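Erythrocyte membrane protein 1 (Plasmodium falciparum, PDB 6S8T) probably binds host cell-surface receptors, this piece being an ICAM-1-binding DBLbeta domain of a PfEMP1 adhesin of infected erythrocytes. Local coordinates at residues 17-20 with 21-24; 155-158 with 159-163; 393-396 with 397-400; 418-421 with 422-426. All blocks are in the same frame, centred on the assembly; numbering follows the deposited sequence.

In the fold
All four contacts are local, joining residues three or four apart along a helix, and contact 4 runs past the helix end. Contacts 1 and 3 lie on the same side of the chain's centre, on helices 16-32 and 388-402, and meet each other: their centres are about 12 Å apart and Q22 NE2 reaches E397 OE2. Contact 2, on helix 137-163, lies on the opposite side, its centre about 30 Å from that of contact 1, and has the one salt bridge within a contact. Contact 4 closes the short helix 417-424 and is nearest to the middle, with no exposed residue among those touching; contacts 1 to 3 each mix buried apolar side chains with exposed polar ones.

Contact 1. Residues 17-20 with 21-24; sequences NQMA and HQMH
M19 and Q22 run side by side and point the same way from helix 16-32, and the methyl CE of M19 comes 3.8 Å from OE1 of Q22. The two chains reach this point differently. Q22 sets CG opposite its own backbone N (chi1 176°) and continues straight to CD, whereas M19 bends at both chi2 and chi3.

The backbone bonds are those of a regular alpha-helix. H21 N, Q22 N, M23 N and H24 N donate in turn to the carbonyls of N17, Q18, M19 and A20, the last pair being 2.9 Å apart from H24 N to A20 O. The carbonyl of M19 also lies against aliphatic carbon, with CG of M23 at 3.4 Å from M19 O.

Outward, M19 and M23 pack on F394 of helix 388-402, and NE2 of Q22 donates to OE2 of E397 there. H24 turns to other elements, its ND1 hydrogen-bonded to the hydroxyl of Y290. The chemistry is therefore divided: thioether carbon provides apolar packing against the neighbouring helix, while the Q22 amide, with its oxygen beside the M19 methyl and its nitrogen bonded to E397, adds a polar link between the same two helices.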
loop_
_atom_site.group_PDB
_atom_site.type_symbol
_atom_site.label_atom_id
_atom_site.label_comp_id
_atom_site.label_asym_id
_atom_site.label_seq_id
_atom_site.Cartn_x
_atom_site.Cartn_y
_atom_site.Cartn_z
ATOM N N ASN A 17 -8.660 -11.368 -4.601
ATOM C CA ASN A 17 -9.561 -11.045 -3.498
ATOM C C ASN A 17 -10.130 -12.304 -2.853
ATOM O O ASN A 17 -10.278 -12.364 -1.627
ATOM C CB ASN A 17 -10.692 -10.137 -3.976
ATOM C CG ASN A 17 -11.536 -9.609 -2.828
ATOM O OD1 ASN A 17 -11.200 -8.598 -2.211
ATOM N ND2 ASN A 17 -12.636 -10.295 -2.535
ATOM N N GLN A 18 -10.464 -13.315 -3.659
ATOM C CA GLN A 18 -10.918 -14.576 -3.084
ATOM C C GLN A 18 -9.797 -15.283 -2.333
ATOM O O GLN A 18 -10.060 -15.972 -1.340
ATOM C CB GLN A 18 -11.496 -15.479 -4.172
ATOM C CG GLN A 18 -12.799 -14.960 -4.766
ATOM C CD GLN A 18 -13.357 -15.866 -5.848
ATOM O OE1 GLN A 18 -13.967 -16.898 -5.559
ATOM N NE2 GLN A 18 -13.151 -15.482 -7.103
ATOM N N MET A 19 -8.548 -15.127 -2.780
ATOM C CA MET A 19 -7.432 -15.670 -2.010
ATOM C C MET A 19 -7.301 -14.963 -0.666
ATOM O O MET A 19 -7.017 -15.606 0.354
ATOM C CB MET A 19 -6.126 -15.554 -2.797
ATOM C CG MET A 19 -6.046 -16.404 -4.059
ATOM S SD MET A 19 -6.258 -18.173 -3.770
ATOM C CE MET A 19 -5.251 -18.407 -2.311
ATOM N N ALA A 20 -7.504 -13.640 -0.646
ATOM C CA ALA A 20 -7.427 -12.898 0.608
ATOM C C ALA A 20 -8.491 -13.368 1.590
ATOM O O ALA A 20 -8.230 -13.477 2.794
ATOM C CB ALA A 20 -7.570 -11.397 0.342
ATOM N N HIS A 21 -9.696 -13.648 1.092
ATOM C CA HIS A 21 -10.752 -14.176 1.949
ATOM C C HIS A 21 -10.335 -15.496 2.588
ATOM O O HIS A 21 -10.657 -15.758 3.753
ATOM C CB HIS A 21 -12.037 -14.343 1.138
ATOM C CG HIS A 21 -13.218 -14.762 1.955
ATOM N ND1 HIS A 21 -13.495 -16.082 2.238
ATOM C CD2 HIS A 21 -14.195 -14.036 2.548
ATOM C CE1 HIS A 21 -14.591 -16.151 2.973
ATOM N NE2 HIS A 21 -15.035 -14.924 3.175
ATOM N N GLN A 22 -9.605 -16.335 1.848
ATOM C CA GLN A 22 -9.128 -17.592 2.418
ATOM C C GLN A 22 -8.093 -17.345 3.511
ATOM O O GLN A 22 -8.108 -18.016 4.549
ATOM C CB GLN A 22 -8.547 -18.482 1.319
ATOM C CG GLN A 22 -7.931 -19.782 1.820
ATOM C CD GLN A 22 -7.330 -20.604 0.699
ATOM O OE1 GLN A 22 -7.757 -20.509 -0.452
ATOM N NE2 GLN A 22 -6.325 -21.408 1.025
ATOM N N MET A 23 -7.188 -16.387 3.296
ATOM C CA MET A 23 -6.207 -16.050 4.324
ATOM C C MET A 23 -6.880 -15.500 5.579
ATOM O O MET A 23 -6.423 -15.776 6.695
ATOM C CB MET A 23 -5.188 -15.046 3.773
ATOM C CG MET A 23 -4.406 -15.533 2.553
ATOM S SD MET A 23 -3.329 -16.944 2.894
ATOM C CE MET A 23 -2.698 -17.292 1.253
ATOM N N HIS A 24 -7.961 -14.728 5.417
ATOM C CA HIS A 24 -8.684 -14.192 6.569
ATOM C C HIS A 24 -9.321 -15.301 7.398
ATOM O O HIS A 24 -9.280 -15.262 8.634
ATOM C CB HIS A 24 -9.755 -13.204 6.110
ATOM C CG HIS A 24 -10.736 -12.834 7.183
ATOM N ND1 HIS A 24 -10.366 -12.188 8.343
ATOM C CD2 HIS A 24 -12.077 -13.015 7.267
ATOM C CE1 HIS A 24 -11.435 -11.989 9.096
ATOM N NE2 HIS A 24 -12.485 -12.481 8.466
#

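Contact 2. Residues 155-158 with 159-163; sequences EIIK and RYKKH
E155 swings CG away from its backbone N (chi1 -164°) and then bends at chi2, which carries its carboxylate along the helix to meet R159, whose side chain is extended from CG to NE. This is an i to i+4 salt bridge in the last turns of helix 137-163, within the Duffy binding domain. The contact is made by OE2, which lies 2.7 Å from R159 NE. The bond is short but bent, with an N-H...O angle of 128°, and counts as weak in hydrogen-bond terms. Carboxylate and guanidinium planes stand 44° apart, so the two groups do not form a coplanar, two-pronged pair. The aliphatic part of R159 also rests on the glutamate, CD of R159 being 3.7 Å from CG of E155.

The other end of the guanidinium is held separately. R159 NH2 forms a salt bridge with D84 and a hydrogen bond with N87. With NE engaged by E155 and NH2 by these two partners, rotation of the group is probably restricted.

Away from the charged side, Y160 packs on I178 of helix 172-194 and on W304 of helix 293-319, and its hydroxyl bonds to S177. Its backbone N donates to I156 O at 3.0 Å, while I156 itself packs against A181 and S185. I157 and K161 run side by side, pointing the same way. The lysine bends at chi3, which lays its CE 4.0 Å from CG2 of I157 and 3.6 Å from the carbonyl O of I157.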
loop_
_atom_site.group_PDB
_atom_site.type_symbol
_atom_site.label_atom_id
_atom_site.label_comp_id
_atom_site.label_asym_id
_atom_site.label_seq_id
_atom_site.Cartn_x
_atom_site.Cartn_y
_atom_site.Cartn_z
ATOM N N GLU A 155 -6.830 12.916 6.354
ATOM C CA GLU A 155 -5.763 13.606 5.637
ATOM C C GLU A 155 -5.648 13.127 4.195
ATOM O O GLU A 155 -5.303 13.917 3.308
ATOM C CB GLU A 155 -4.434 13.413 6.368
ATOM C CG GLU A 155 -3.342 14.382 5.950
ATOM C CD GLU A 155 -3.591 15.793 6.450
ATOM O OE1 GLU A 155 -4.318 15.952 7.452
ATOM O OE2 GLU A 155 -3.063 16.745 5.840
ATOM N N ILE A 156 -5.926 11.845 3.937
ATOM C CA ILE A 156 -5.855 11.326 2.573
ATOM C C ILE A 156 -6.907 11.990 1.696
ATOM O O ILE A 156 -6.623 12.414 0.568
ATOM C CB ILE A 156 -6.012 9.792 2.572
ATOM C CG1 ILE A 156 -4.736 9.116 3.073
ATOM C CG2 ILE A 156 -6.365 9.289 1.181
ATOM C CD1 ILE A 156 -4.894 7.618 3.286
ATOM N N ILE A 157 -8.138 12.094 2.198
ATOM C CA ILE A 157 -9.219 12.677 1.409
ATOM C C ILE A 157 -8.920 14.137 1.083
ATOM O O ILE A 157 -9.059 14.570 -0.068
ATOM C CB ILE A 157 -10.558 12.513 2.151
ATOM C CG1 ILE A 157 -10.886 11.023 2.296
ATOM C CG2 ILE A 157 -11.672 13.272 1.437
ATOM C CD1 ILE A 157 -12.123 10.728 3.112
ATOM N N LYS A 158 -8.472 14.910 2.078
ATOM C CA LYS A 158 -8.256 16.338 1.856
ATOM C C LYS A 158 -7.027 16.598 0.989
ATOM O O LYS A 158 -7.065 17.454 0.097
ATOM C CB LYS A 158 -8.132 17.067 3.194
ATOM C CG LYS A 158 -9.399 17.038 4.044
ATOM C CD LYS A 158 -9.222 17.818 5.340
ATOM C CE LYS A 158 -10.466 17.737 6.217
ATOM N NZ LYS A 158 -11.683 18.257 5.525
ATOM N N ARG A 159 -5.926 15.882 1.233
ATOM C CA ARG A 159 -4.707 16.148 0.473
ATOM C C ARG A 159 -4.807 15.638 -0.958
ATOM O O ARG A 159 -4.165 16.195 -1.854
ATOM C CB ARG A 159 -3.495 15.533 1.167
ATOM C CG ARG A 159 -3.024 16.310 2.375
ATOM C CD ARG A 159 -1.696 15.784 2.887
ATOM N NE ARG A 159 -1.148 16.642 3.933
ATOM C CZ ARG A 159 -0.368 17.695 3.702
ATOM N NH1 ARG A 159 0.086 18.421 4.714
ATOM N NH2 ARG A 159 -0.038 18.017 2.460
ATOM N N TYR A 160 -5.589 14.584 -1.195
ATOM C CA TYR A 160 -5.808 14.130 -2.565
ATOM C C TYR A 160 -6.530 15.198 -3.375
ATOM O O TYR A 160 -6.141 15.507 -4.508
ATOM C CB TYR A 160 -6.603 12.823 -2.569
ATOM C CG TYR A 160 -6.546 12.069 -3.880
ATOM C CD1 TYR A 160 -7.267 12.497 -4.990
ATOM C CD2 TYR A 160 -5.775 10.920 -4.002
ATOM C CE1 TYR A 160 -7.213 11.802 -6.187
ATOM C CE2 TYR A 160 -5.715 10.221 -5.189
ATOM C CZ TYR A 160 -6.434 10.663 -6.277
ATOM O OH TYR A 160 -6.369 9.958 -7.457
ATOM N N LYS A 161 -7.590 15.776 -2.806
ATOM C CA LYS A 161 -8.306 16.842 -3.495
ATOM C C LYS A 161 -7.448 18.092 -3.637
ATOM O O LYS A 161 -7.553 18.801 -4.644
ATOM C CB LYS A 161 -9.611 17.158 -2.761
ATOM C CG LYS A 161 -10.631 16.026 -2.821
ATOM C CD LYS A 161 -11.993 16.444 -2.282
ATOM C CE LYS A 161 -11.995 16.539 -0.768
ATOM N NZ LYS A 161 -13.343 16.900 -0.241
ATOM N N LYS A 162 -6.583 18.366 -2.659
ATOM C CA LYS A 162 -5.749 19.562 -2.721
ATOM C C LYS A 162 -4.631 19.406 -3.746
ATOM O O LYS A 162 -4.405 20.295 -4.574
ATOM C CB LYS A 162 -5.170 19.869 -1.342
ATOM C CG LYS A 162 -4.182 21.020 -1.331
ATOM C CD LYS A 162 -3.501 21.144 0.022
ATOM C CE LYS A 162 -2.515 22.300 0.037
ATOM N NZ LYS A 162 -1.488 22.165 -1.034
ATOM N N HIS A 163 -3.917 18.277 -3.707
ATOM C CA HIS A 163 -2.769 18.099 -4.588
ATOM C C HIS A 163 -3.171 17.951 -6.050
ATOM O O HIS A 163 -2.324 18.128 -6.933
ATOM C CB HIS A 163 -1.942 16.895 -4.131
ATOM C CG HIS A 163 -1.247 17.114 -2.824
ATOM N ND1 HIS A 163 -0.628 16.100 -2.124
ATOM C CD2 HIS A 163 -1.070 18.239 -2.089
ATOM C CE1 HIS A 163 -0.103 16.589 -1.015
ATOM N NE2 HIS A 163 -0.357 17.885 -0.970
#

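Contact 3. Residues 393-396 with 397-400; sequences HFFK and ELQK
Q399 N donates to F395 O at 2.8 Å with an angle of 165°, the shortest of the four i to i+4 backbone bonds that join these two turns of helix 388-402. E397 N repeats the pattern to H393 O at 3.1 Å. The side-chain hydrogen bonds lead out of these two turns: K396 NZ bonds to the carbonyls of A372 and A375, and Q399 NE2 to the carbonyl of Y369. The helix is thus tied to the end of helix 335-372 and the residues just after it.

Within the helix, Q399 runs past the carbonyl that its own N uses; chi1 of -68° puts CG 3.2 Å from F395 O. E397 and H393 lie side by side, their carboxylate and ring planes only 10° apart, but it is methylene CG of E397 that covers one face of the imidazole, near the rim.

Further out the packing is apolar. F395 meets Y365 and Y369 edge-to-face, F394 lies against P292, and L398 touches I15 and Y414. L398, on the same side of the helix as F395, places its CD2 near the plane of the F395 ring, at the edge, 4.1 Å from CD1 of F395.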
loop_
_atom_site.group_PDB
_atom_site.type_symbol
_atom_site.label_atom_id
_atom_site.label_comp_id
_atom_site.label_asym_id
_atom_site.label_seq_id
_atom_site.Cartn_x
_atom_site.Cartn_y
_atom_site.Cartn_z
ATOM N N HIS A 393 4.048 -18.380 0.510
ATOM C CA HIS A 393 2.787 -19.025 0.858
ATOM C C HIS A 393 1.644 -18.513 -0.008
ATOM O O HIS A 393 0.802 -19.298 -0.457
ATOM C CB HIS A 393 2.470 -18.815 2.336
ATOM C CG HIS A 393 1.243 -19.543 2.792
ATOM N ND1 HIS A 393 0.085 -18.894 3.162
ATOM C CD2 HIS A 393 0.989 -20.868 2.919
ATOM C CE1 HIS A 393 -0.826 -19.787 3.508
ATOM N NE2 HIS A 393 -0.304 -20.992 3.367
ATOM N N PHE A 394 1.595 -17.201 -0.257
ATOM C CA PHE A 394 0.542 -16.649 -1.104
ATOM C C PHE A 394 0.647 -17.188 -2.527
ATOM O O PHE A 394 -0.352 -17.614 -3.116
ATOM C CB PHE A 394 0.612 -15.119 -1.090
ATOM C CG PHE A 394 -0.531 -14.447 -1.799
ATOM C CD1 PHE A 394 -1.722 -14.190 -1.138
ATOM C CD2 PHE A 394 -0.409 -14.055 -3.122
ATOM C CE1 PHE A 394 -2.774 -13.565 -1.785
ATOM C CE2 PHE A 394 -1.457 -13.431 -3.774
ATOM C CZ PHE A 394 -2.640 -13.185 -3.104
ATOM N N PHE A 395 1.861 -17.190 -3.089
ATOM C CA PHE A 395 2.058 -17.710 -4.440
ATOM C C PHE A 395 1.802 -19.215 -4.518
ATOM O O PHE A 395 1.339 -19.704 -5.554
ATOM C CB PHE A 395 3.471 -17.385 -4.929
ATOM C CG PHE A 395 3.612 -16.018 -5.550
ATOM C CD1 PHE A 395 2.509 -15.346 -6.054
ATOM C CD2 PHE A 395 4.856 -15.410 -5.641
ATOM C CE1 PHE A 395 2.642 -14.093 -6.637
ATOM C CE2 PHE A 395 4.996 -14.158 -6.221
ATOM C CZ PHE A 395 3.886 -13.499 -6.719
ATOM N N LYS A 396 2.091 -19.966 -3.451
ATOM C CA LYS A 396 1.819 -21.403 -3.470
ATOM C C LYS A 396 0.323 -21.685 -3.539
ATOM O O LYS A 396 -0.117 -22.562 -4.291
ATOM C CB LYS A 396 2.423 -22.082 -2.241
ATOM C CG LYS A 396 3.859 -22.529 -2.412
ATOM C CD LYS A 396 4.310 -23.349 -1.215
ATOM C CE LYS A 396 5.572 -24.132 -1.530
ATOM N NZ LYS A 396 5.351 -25.100 -2.645
ATOM N N GLU A 397 -0.473 -20.959 -2.754
ATOM C CA GLU A 397 -1.916 -21.141 -2.815
ATOM C C GLU A 397 -2.484 -20.654 -4.142
ATOM O O GLU A 397 -3.472 -21.213 -4.636
ATOM C CB GLU A 397 -2.579 -20.427 -1.640
ATOM C CG GLU A 397 -2.332 -21.083 -0.293
ATOM C CD GLU A 397 -2.800 -22.525 -0.256
ATOM O OE1 GLU A 397 -1.960 -23.431 -0.439
ATOM O OE2 GLU A 397 -4.012 -22.751 -0.059
ATOM N N LEU A 398 -1.868 -19.633 -4.741
ATOM C CA LEU A 398 -2.300 -19.162 -6.053
ATOM C C LEU A 398 -2.005 -20.201 -7.131
ATOM O O LEU A 398 -2.863 -20.506 -7.970
ATOM C CB LEU A 398 -1.610 -17.836 -6.372
ATOM C CG LEU A 398 -2.113 -17.002 -7.548
ATOM C CD1 LEU A 398 -3.558 -16.613 -7.328
ATOM C CD2 LEU A 398 -1.249 -15.762 -7.715
ATOM N N GLN A 399 -0.791 -20.757 -7.123
ATOM C CA GLN A 399 -0.427 -21.790 -8.088
ATOM C C GLN A 399 -1.270 -23.046 -7.911
ATOM O O GLN A 399 -1.561 -23.742 -8.891
ATOM C CB GLN A 399 1.066 -22.111 -7.954
ATOM C CG GLN A 399 1.978 -20.967 -8.405
ATOM C CD GLN A 399 3.348 -21.001 -7.752
ATOM O OE1 GLN A 399 3.645 -21.882 -6.948
ATOM N NE2 GLN A 399 4.187 -20.024 -8.084
ATOM N N LYS A 400 -1.682 -23.340 -6.678
ATOM C CA LYS A 400 -2.498 -24.520 -6.418
ATOM C C LYS A 400 -3.886 -24.387 -7.041
ATOM O O LYS A 400 -4.432 -25.364 -7.567
ATOM C CB LYS A 400 -2.593 -24.743 -4.909
ATOM C CG LYS A 400 -3.463 -25.899 -4.468
ATOM C CD LYS A 400 -3.430 -26.021 -2.955
ATOM C CE LYS A 400 -4.338 -27.126 -2.471
ATOM N NZ LYS A 400 -4.292 -27.301 -0.991
#

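Contact 4. Residues 418-421 with 422-426; sequences AGYI and HQEGH
The C-terminal end of helix 417-424 is formed here, where helical backbone geometry lasts through E424 and is lost at G425. Y420 and E424 meet across this last turn. CG of E424 lies over one face of the Y420 ring in a CH-pi contact, 4.1 Å from the ring centroid and 20° off the normal, displaced toward the rim so that CE1 of Y420 is 3.9 Å from CG of E424. With chi1 near -168°, Y420 directs its ring along the chain toward E424, and the ring and carboxylate planes are 49° apart.

The acid group beyond CG turns to other partners: OE2 of E424 accepts from the hydroxyl of Y414 and from the backbone N of A16, where helix 16-32 begins. The same glutamate therefore joins the closing turn of one helix to the first turn of another, and its negative charge would be expected to suit the positive end of that helix dipole. Y420 packs on L295, M298 and V299 of helix 293-319, and I421 on A302 of helix 293-319 and on W358 of helix 335-372, so this short helix packs against two long helices of the DBL fold.

The backbone bonds are uneven: Q423 N has two weak ones, to G419 O and Y420 O, whereas those of H422, E424 and G425 are regular. G425 N reaches I421 O at 2.7 Å. CD2 of H422 stands 3.1 Å from A418 O, while NE2 of H422 accepts from the backbone N of F436.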
loop_
_atom_site.group_PDB
_atom_site.type_symbol
_atom_site.label_atom_id
_atom_site.label_comp_id
_atom_site.label_asym_id
_atom_site.label_seq_id
_atom_site.Cartn_x
_atom_site.Cartn_y
_atom_site.Cartn_z
ATOM N N ALA A 418 3.632 -8.182 -14.896
ATOM C CA ALA A 418 2.759 -7.559 -15.887
ATOM C C ALA A 418 1.412 -8.266 -15.959
ATOM O O ALA A 418 0.368 -7.619 -16.106
ATOM C CB ALA A 418 3.437 -7.562 -17.257
ATOM N N GLY A 419 1.414 -9.596 -15.861
ATOM C CA GLY A 419 0.156 -10.323 -15.852
ATOM C C GLY A 419 -0.668 -10.039 -14.610
ATOM O O GLY A 419 -1.892 -9.898 -14.687
ATOM N N TYR A 420 -0.009 -9.949 -13.451
ATOM C CA TYR A 420 -0.714 -9.604 -12.220
ATOM C C TYR A 420 -1.372 -8.231 -12.324
ATOM O O TYR A 420 -2.513 -8.047 -11.879
ATOM C CB TYR A 420 0.251 -9.646 -11.029
ATOM C CG TYR A 420 -0.440 -9.594 -9.677
ATOM C CD1 TYR A 420 -0.887 -8.385 -9.139
ATOM C CD2 TYR A 420 -0.647 -10.754 -8.940
ATOM C CE1 TYR A 420 -1.523 -8.344 -7.905
ATOM C CE2 TYR A 420 -1.278 -10.723 -7.712
ATOM C CZ TYR A 420 -1.715 -9.521 -7.199
ATOM O OH TYR A 420 -2.343 -9.503 -5.978
ATOM N N ILE A 421 -0.670 -7.254 -12.908
ATOM C CA ILE A 421 -1.227 -5.906 -13.036
ATOM C C ILE A 421 -2.470 -5.924 -13.919
ATOM O O ILE A 421 -3.495 -5.320 -13.591
ATOM C CB ILE A 421 -0.163 -4.929 -13.576
ATOM C CG1 ILE A 421 0.928 -4.679 -12.533
ATOM C CG2 ILE A 421 -0.805 -3.612 -14.018
ATOM C CD1 ILE A 421 0.421 -4.073 -11.241
ATOM N N HIS A 422 -2.403 -6.624 -15.051
ATOM C CA HIS A 422 -3.558 -6.668 -15.940
ATOM C C HIS A 422 -4.712 -7.481 -15.370
ATOM O O HIS A 422 -5.838 -7.351 -15.862
ATOM C CB HIS A 422 -3.145 -7.211 -17.312
ATOM C CG HIS A 422 -2.346 -6.238 -18.125
ATOM N ND1 HIS A 422 -2.889 -5.087 -18.654
ATOM C CD2 HIS A 422 -1.042 -6.241 -18.493
ATOM C CE1 HIS A 422 -1.955 -4.424 -19.314
ATOM N NE2 HIS A 422 -0.826 -5.102 -19.231
ATOM N N GLN A 423 -4.470 -8.299 -14.344
ATOM C CA GLN A 423 -5.535 -9.059 -13.702
ATOM C C GLN A 423 -6.161 -8.313 -12.528
ATOM O O GLN A 423 -7.381 -8.374 -12.340
ATOM C CB GLN A 423 -5.007 -10.415 -13.220
ATOM C CG GLN A 423 -4.772 -11.429 -14.326
ATOM C CD GLN A 423 -6.064 -11.951 -14.925
ATOM O OE1 GLN A 423 -6.278 -11.866 -16.132
ATOM N NE2 GLN A 423 -6.931 -12.501 -14.081
ATOM N N GLU A 424 -5.351 -7.608 -11.734
ATOM C CA GLU A 424 -5.813 -7.007 -10.492
ATOM C C GLU A 424 -5.648 -5.496 -10.428
ATOM O O GLU A 424 -6.163 -4.878 -9.487
ATOM C CB GLU A 424 -5.072 -7.626 -9.294
ATOM C CG GLU A 424 -5.032 -9.150 -9.298
ATOM C CD GLU A 424 -6.388 -9.770 -9.013
ATOM O OE1 GLU A 424 -7.282 -9.043 -8.521
ATOM O OE2 GLU A 424 -6.556 -10.983 -9.276
ATOM N N GLY A 425 -4.953 -4.882 -11.387
ATOM C CA GLY A 425 -4.603 -3.483 -11.295
ATOM C C GLY A 425 -5.651 -2.563 -11.892
ATOM O O GLY A 425 -6.663 -2.983 -12.450
ATOM N N HIS A 426 -5.381 -1.265 -11.767
ATOM C CA HIS A 426 -6.267 -0.208 -12.255
ATOM C C HIS A 426 -5.418 0.705 -13.134
ATOM O O HIS A 426 -4.855 1.694 -12.661
ATOM C CB HIS A 426 -6.915 0.538 -11.099
ATOM C CG HIS A 426 -7.735 -0.336 -10.203
ATOM N ND1 HIS A 426 -7.172 -1.206 -9.293
ATOM C CD2 HIS A 426 -9.076 -0.480 -10.082
ATOM C CE1 HIS A 426 -8.131 -1.845 -8.646
ATOM N NE2 HIS A 426 -9.296 -1.423 -9.105
#